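Local structure of type-2 restriction enzyme NlaIV (Neisseria lactamica, 6QM2) at residues 84-97 against 119-132. The protein cuts double-stranded DNA at the sequence 5'-GGNNCC-3', cleaving in the middle of the site to give blunt ends with terminal 5'-phosphates. Numbering follows the deposited sequence.
Sequences RSRELLEVKAFNRN and YMLDVDYLIFGYDM. With K (potassium ion), chain C.
Strands 88-95 and 124-132 run parallel, their axes 4.6 Å apart and twisted by 19°. Eight backbone hydrogen bonds join segments 84-97 and 119-132, from D124 N to L88 O (3.0 Å) at one end to R96 N and Y130 O (2.7 Å) at the other; E90, K92 and F94 each use both N and O. Before the strands pair, waters take over: one bridges S85 O and Y119 O, another links L88 N to D122 O. There S85 sets CB over the centre of the Y119 ring, 3.4 Å from its centroid. On the face of E90, K92 and F94, the E90 chain lies beside Y125, its CB over one ring face toward the rim and E90 CG 3.6 Å from Y125 CE2. CG of E90 stands anti to the backbone N (chi1 -178°) and the chain bends at chi2, carrying OE2 to the potassium ion at a long 3.3 Å; I104 O also binds this ion. K92 NZ forms a long salt bridge to E90 OE2 and a hydrogen bond to D103 O. I127 CG2 meets the F94 ring at its edge. The other face joins L89 to L126 and V91 to F128, and helix 44-60 packs against all but L89. Parallel central strands in a mixed sheet, with E90 and K92 two residues apart beside a cation, are consistent with the E-x-K half of a PD-(D/E)xK nuclease active site.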
loop_
_atom_site.group_PDB
_atom_site.type_symbol
_atom_site.label_atom_id
_atom_site.label_comp_id
_atom_site.label_asym_id
_atom_site.label_seq_id
_atom_site.Cartn_x
_atom_site.Cartn_y
_atom_site.Cartn_z
ATOM N N ARG A 84 -27.924 3.904 -17.241
ATOM C CA ARG A 84 -26.495 3.678 -16.993
ATOM C C ARG A 84 -25.585 4.154 -18.143
ATOM O O ARG A 84 -24.405 3.799 -18.187
ATOM C CB ARG A 84 -26.239 2.194 -16.656
ATOM C CG ARG A 84 -26.457 1.843 -15.183
ATOM C CD ARG A 84 -25.486 0.775 -14.669
ATOM N NE ARG A 84 -26.048 -0.569 -14.737
ATOM C CZ ARG A 84 -26.964 -1.061 -13.896
ATOM N NH1 ARG A 84 -27.455 -0.323 -12.897
ATOM N NH2 ARG A 84 -27.406 -2.307 -14.062
ATOM N N SER A 85 -26.133 4.935 -19.076
ATOM C CA SER A 85 -25.337 5.630 -20.082
ATOM C C SER A 85 -25.228 7.134 -19.824
ATOM O O SER A 85 -24.504 7.819 -20.543
ATOM C CB SER A 85 -25.913 5.380 -21.480
ATOM O OG SER A 85 -27.237 5.865 -21.591
ATOM N N ARG A 86 -25.935 7.644 -18.815
ATOM C CA ARG A 86 -25.914 9.070 -18.478
ATOM C C ARG A 86 -25.701 9.237 -16.981
ATOM O O ARG A 86 -25.883 8.292 -16.213
ATOM C CB ARG A 86 -27.230 9.752 -18.884
ATOM C CG ARG A 86 -27.615 9.621 -20.356
ATOM C CD ARG A 86 -26.675 10.413 -21.248
ATOM N NE ARG A 86 -27.066 10.433 -22.662
ATOM C CZ ARG A 86 -26.926 9.421 -23.526
ATOM N NH1 ARG A 86 -26.429 8.242 -23.147
ATOM N NH2 ARG A 86 -27.304 9.584 -24.794
ATOM N N GLU A 87 -25.318 10.449 -16.582
ATOM C CA GLU A 87 -25.086 10.801 -15.176
ATOM C C GLU A 87 -24.017 9.892 -14.537
ATOM O O GLU A 87 -24.229 9.305 -13.469
ATOM C CB GLU A 87 -26.409 10.782 -14.380
ATOM C CG GLU A 87 -27.606 11.446 -15.067
ATOM C CD GLU A 87 -27.349 12.881 -15.506
ATOM O OE1 GLU A 87 -26.686 13.628 -14.759
ATOM O OE2 GLU A 87 -27.821 13.271 -16.599
ATOM N N LEU A 88 -22.872 9.793 -15.213
ATOM C CA LEU A 88 -21.768 8.904 -14.823
ATOM C C LEU A 88 -20.670 9.687 -14.097
ATOM O O LEU A 88 -20.248 10.744 -14.572
ATOM C CB LEU A 88 -21.183 8.223 -16.061
ATOM C CG LEU A 88 -22.180 7.528 -16.993
ATOM C CD1 LEU A 88 -21.471 6.913 -18.189
ATOM C CD2 LEU A 88 -22.962 6.469 -16.240
ATOM N N LEU A 89 -20.204 9.154 -12.964
ATOM C CA LEU A 89 -19.248 9.846 -12.095
ATOM C C LEU A 89 -17.978 9.017 -11.867
ATOM O O LEU A 89 -18.056 7.858 -11.458
ATOM C CB LEU A 89 -19.908 10.151 -10.750
ATOM C CG LEU A 89 -19.105 10.961 -9.725
ATOM C CD1 LEU A 89 -18.716 12.325 -10.278
ATOM C CD2 LEU A 89 -19.895 11.103 -8.433
ATOM N N GLU A 90 -16.822 9.626 -12.141
ATOM C CA GLU A 90 -15.507 9.062 -11.809
ATOM C C GLU A 90 -14.904 9.922 -10.695
ATOM O O GLU A 90 -14.865 11.149 -10.813
ATOM C CB GLU A 90 -14.593 9.071 -13.045
ATOM C CG GLU A 90 -13.199 8.465 -12.848
ATOM C CD GLU A 90 -13.152 6.945 -12.885
ATOM O OE1 GLU A 90 -14.206 6.296 -13.027
ATOM O OE2 GLU A 90 -12.033 6.389 -12.775
ATOM N N VAL A 91 -14.443 9.278 -9.621
ATOM C CA VAL A 91 -13.745 9.968 -8.533
ATOM C C VAL A 91 -12.242 9.769 -8.684
ATOM O O VAL A 91 -11.778 8.641 -8.869
ATOM C CB VAL A 91 -14.173 9.455 -7.146
ATOM C CG1 VAL A 91 -13.444 10.217 -6.038
ATOM C CG2 VAL A 91 -15.679 9.578 -6.983
ATOM N N LYS A 92 -11.502 10.876 -8.593
ATOM C CA LYS A 92 -10.041 10.882 -8.661
ATOM C C LYS A 92 -9.463 11.679 -7.500
ATOM O O LYS A 92 -10.060 12.655 -7.040
ATOM C CB LYS A 92 -9.568 11.491 -9.986
ATOM C CG LYS A 92 -9.907 10.670 -11.220
ATOM C CD LYS A 92 -9.294 9.287 -11.130
ATOM C CE LYS A 92 -9.246 8.577 -12.465
ATOM N NZ LYS A 92 -8.421 7.353 -12.313
ATOM N N ALA A 93 -8.295 11.249 -7.029
ATOM C CA ALA A 93 -7.604 11.919 -5.934
ATOM C C ALA A 93 -6.103 11.934 -6.184
ATOM O O ALA A 93 -5.533 10.951 -6.672
ATOM C CB ALA A 93 -7.917 11.235 -4.617
ATOM N N PHE A 94 -5.478 13.064 -5.862
ATOM C CA PHE A 94 -4.027 13.202 -5.929
ATOM C C PHE A 94 -3.534 14.160 -4.851
ATOM O O PHE A 94 -4.253 15.079 -4.448
ATOM C CB PHE A 94 -3.585 13.674 -7.322
ATOM C CG PHE A 94 -3.945 15.105 -7.636
ATOM C CD1 PHE A 94 -5.247 15.453 -7.964
ATOM C CD2 PHE A 94 -2.976 16.103 -7.617
ATOM C CE1 PHE A 94 -5.581 16.768 -8.261
ATOM C CE2 PHE A 94 -3.302 17.420 -7.913
ATOM C CZ PHE A 94 -4.608 17.753 -8.236
ATOM N N ASN A 95 -2.310 13.925 -4.378
ATOM C CA ASN A 95 -1.671 14.811 -3.417
ATOM C C ASN A 95 -1.399 16.145 -4.110
ATOM O O ASN A 95 -0.685 16.187 -5.111
ATOM C CB ASN A 95 -0.367 14.200 -2.896
ATOM C CG ASN A 95 0.297 15.061 -1.840
ATOM O OD1 ASN A 95 1.201 15.835 -2.143
ATOM N ND2 ASN A 95 -0.167 14.949 -0.599
ATOM N N ARG A 96 -1.978 17.219 -3.573
ATOM C CA ARG A 96 -1.948 18.543 -4.209
ATOM C C ARG A 96 -0.540 19.151 -4.324
ATOM O O ARG A 96 -0.312 19.986 -5.198
ATOM C CB ARG A 96 -2.898 19.498 -3.462
ATOM C CG ARG A 96 -3.049 20.910 -4.028
ATOM C CD ARG A 96 -3.755 20.949 -5.373
ATOM N NE ARG A 96 -3.577 22.237 -6.046
ATOM C CZ ARG A 96 -2.478 22.622 -6.701
ATOM N NH1 ARG A 96 -1.407 21.833 -6.790
ATOM N NH2 ARG A 96 -2.443 23.821 -7.275
ATOM N N ASN A 97 0.397 18.731 -3.468
ATOM C CA ASN A 97 1.771 19.272 -3.488
ATOM C C ASN A 97 2.533 18.928 -4.775
ATOM O O ASN A 97 3.352 19.727 -5.235
ATOM C CB ASN A 97 2.586 18.805 -2.272
ATOM C CG ASN A 97 1.896 19.098 -0.949
ATOM O OD1 ASN A 97 1.763 18.216 -0.099
ATOM N ND2 ASN A 97 1.440 20.334 -0.775
ATOM N N TYR A 119 -20.910 7.647 -25.022
ATOM C CA TYR A 119 -21.364 8.318 -23.799
ATOM C C TYR A 119 -20.359 8.333 -22.627
ATOM O O TYR A 119 -20.517 9.132 -21.693
ATOM C CB TYR A 119 -22.718 7.757 -23.334
ATOM C CG TYR A 119 -22.771 6.253 -23.123
ATOM C CD1 TYR A 119 -22.393 5.682 -21.913
ATOM C CD2 TYR A 119 -23.225 5.402 -24.135
ATOM C CE1 TYR A 119 -22.450 4.304 -21.720
ATOM C CE2 TYR A 119 -23.281 4.027 -23.951
ATOM C CZ TYR A 119 -22.898 3.485 -22.742
ATOM O OH TYR A 119 -22.961 2.129 -22.557
ATOM N N MET A 120 -19.342 7.468 -22.671
ATOM C CA MET A 120 -18.226 7.536 -21.716
ATOM C C MET A 120 -17.434 8.848 -21.781
ATOM O O MET A 120 -16.867 9.274 -20.778
ATOM C CB MET A 120 -17.273 6.349 -21.902
ATOM C CG MET A 120 -17.858 5.005 -21.498
ATOM S SD MET A 120 -18.407 4.970 -19.778
ATOM C CE MET A 120 -19.066 3.307 -19.662
ATOM N N LEU A 121 -17.417 9.499 -22.941
ATOM C CA LEU A 121 -16.756 10.802 -23.085
ATOM C C LEU A 121 -17.421 11.933 -22.290
ATOM O O LEU A 121 -16.801 12.980 -22.084
ATOM C CB LEU A 121 -16.677 11.206 -24.557
ATOM C CG LEU A 121 -15.841 10.293 -25.457
ATOM C CD1 LEU A 121 -16.171 10.495 -26.928
ATOM C CD2 LEU A 121 -14.358 10.509 -25.206
ATOM N N ASP A 122 -18.674 11.735 -21.868
ATOM C CA ASP A 122 -19.398 12.716 -21.058
ATOM C C ASP A 122 -19.389 12.359 -19.568
ATOM O O ASP A 122 -20.171 12.928 -18.805
ATOM C CB ASP A 122 -20.847 12.850 -21.562
ATOM C CG ASP A 122 -21.434 14.241 -21.326
ATOM O OD1 ASP A 122 -20.889 15.214 -21.885
ATOM O OD2 ASP A 122 -22.444 14.364 -20.594
ATOM N N VAL A 123 -18.514 11.438 -19.147
ATOM C CA VAL A 123 -18.341 11.131 -17.719
ATOM C C VAL A 123 -17.789 12.361 -17.002
ATOM O O VAL A 123 -16.910 13.050 -17.530
ATOM C CB VAL A 123 -17.387 9.934 -17.483
ATOM C CG1 VAL A 123 -17.049 9.775 -16.001
ATOM C CG2 VAL A 123 -17.992 8.641 -18.021
ATOM N N ASP A 124 -18.320 12.632 -15.811
ATOM C CA ASP A 124 -17.835 13.729 -14.974
ATOM C C ASP A 124 -16.778 13.206 -14.003
ATOM O O ASP A 124 -16.970 12.163 -13.366
ATOM C CB ASP A 124 -18.990 14.391 -14.211
ATOM C CG ASP A 124 -19.893 15.218 -15.114
ATOM O OD1 ASP A 124 -19.380 16.092 -15.842
ATOM O OD2 ASP A 124 -21.121 15.002 -15.092
ATOM N N TYR A 125 -15.665 13.935 -13.909
ATOM C CA TYR A 125 -14.557 13.585 -13.023
ATOM C C TYR A 125 -14.570 14.504 -11.809
ATOM O O TYR A 125 -14.255 15.689 -11.931
ATOM C CB TYR A 125 -13.217 13.698 -13.757
ATOM C CG TYR A 125 -13.001 12.609 -14.780
ATOM C CD1 TYR A 125 -13.654 12.643 -16.011
ATOM C CD2 TYR A 125 -12.149 11.541 -14.521
ATOM C CE1 TYR A 125 -13.462 11.644 -16.952
ATOM C CE2 TYR A 125 -11.947 10.539 -15.460
ATOM C CZ TYR A 125 -12.606 10.592 -16.671
ATOM O OH TYR A 125 -12.404 9.595 -17.595
ATOM N N LEU A 126 -14.965 13.961 -10.656
ATOM C CA LEU A 126 -14.888 14.678 -9.385
ATOM C C LEU A 126 -13.492 14.444 -8.826
ATOM O O LEU A 126 -13.179 13.338 -8.381
ATOM C CB LEU A 126 -15.959 14.180 -8.407
ATOM C CG LEU A 126 -16.051 14.880 -7.043
ATOM C CD1 LEU A 126 -16.479 16.332 -7.199
ATOM C CD2 LEU A 126 -17.012 14.131 -6.129
ATOM N N ILE A 127 -12.659 15.484 -8.854
ATOM C CA ILE A 127 -11.236 15.359 -8.523
ATOM C C ILE A 127 -10.903 16.048 -7.195
ATOM O O ILE A 127 -11.048 17.261 -7.076
ATOM C CB ILE A 127 -10.343 15.942 -9.642
ATOM C CG1 ILE A 127 -10.761 15.387 -11.014
ATOM C CG2 ILE A 127 -8.879 15.615 -9.372
ATOM C CD1 ILE A 127 -10.064 16.040 -12.190
ATOM N N PHE A 128 -10.433 15.268 -6.220
ATOM C CA PHE A 128 -9.994 15.790 -4.918
ATOM C C PHE A 128 -8.483 16.043 -4.907
ATOM O O PHE A 128 -7.696 15.096 -4.984
ATOM C CB PHE A 128 -10.315 14.792 -3.798
ATOM C CG PHE A 128 -11.782 14.579 -3.566
ATOM C CD1 PHE A 128 -12.514 13.726 -4.385
ATOM C CD2 PHE A 128 -12.427 15.200 -2.502
ATOM C CE1 PHE A 128 -13.866 13.517 -4.162
ATOM C CE2 PHE A 128 -13.778 14.995 -2.274
ATOM C CZ PHE A 128 -14.498 14.151 -3.104
ATOM N N GLY A 129 -8.085 17.310 -4.811
ATOM C CA GLY A 129 -6.687 17.674 -4.555
ATOM C C GLY A 129 -6.435 17.706 -3.057
ATOM O O GLY A 129 -6.682 18.725 -2.413
ATOM N N TYR A 130 -5.948 16.594 -2.503
ATOM C CA TYR A 130 -5.792 16.445 -1.047
ATOM C C TYR A 130 -4.387 16.786 -0.547
ATOM O O TYR A 130 -3.454 16.943 -1.336
ATOM C CB TYR A 130 -6.193 15.032 -0.594
ATOM C CG TYR A 130 -5.241 13.914 -0.976
ATOM C CD1 TYR A 130 -4.139 13.605 -0.180
ATOM C CD2 TYR A 130 -5.463 13.141 -2.114
ATOM C CE1 TYR A 130 -3.272 12.576 -0.520
ATOM C CE2 TYR A 130 -4.604 12.107 -2.460
ATOM C CZ TYR A 130 -3.509 11.830 -1.659
ATOM O OH TYR A 130 -2.655 10.806 -1.994
ATOM N N ASP A 131 -4.265 16.896 0.776
ATOM C CA ASP A 131 -2.988 17.162 1.456
ATOM C C ASP A 131 -3.004 16.529 2.846
ATOM O O ASP A 131 -4.014 16.613 3.546
ATOM C CB ASP A 131 -2.758 18.676 1.574
ATOM C CG ASP A 131 -1.383 19.028 2.137
ATOM O OD1 ASP A 131 -1.164 18.861 3.357
ATOM O OD2 ASP A 131 -0.526 19.498 1.357
ATOM N N MET A 132 -1.890 15.902 3.236
ATOM C CA MET A 132 -1.713 15.385 4.599
ATOM C C MET A 132 -0.440 15.968 5.217
ATOM O O MET A 132 0.651 15.814 4.660
ATOM C CB MET A 132 -1.657 13.854 4.612
ATOM C CG MET A 132 -1.815 13.261 6.007
ATOM S SD MET A 132 -2.091 11.476 6.068
ATOM C CE MET A 132 -0.451 10.863 5.700
HETATM K K K C . -9.935 4.369 -14.348
HETATM O O HOH W 1 -22.667 9.764 -20.295
HETATM O O HOH W 2 -24.758 12.827 -18.502
HETATM O O HOH W 3 -22.191 10.726 -17.844
HETATM O O HOH W 4 -22.308 12.635 -14.700
HETATM O O HOH W 5 -7.019 3.539 -15.102
#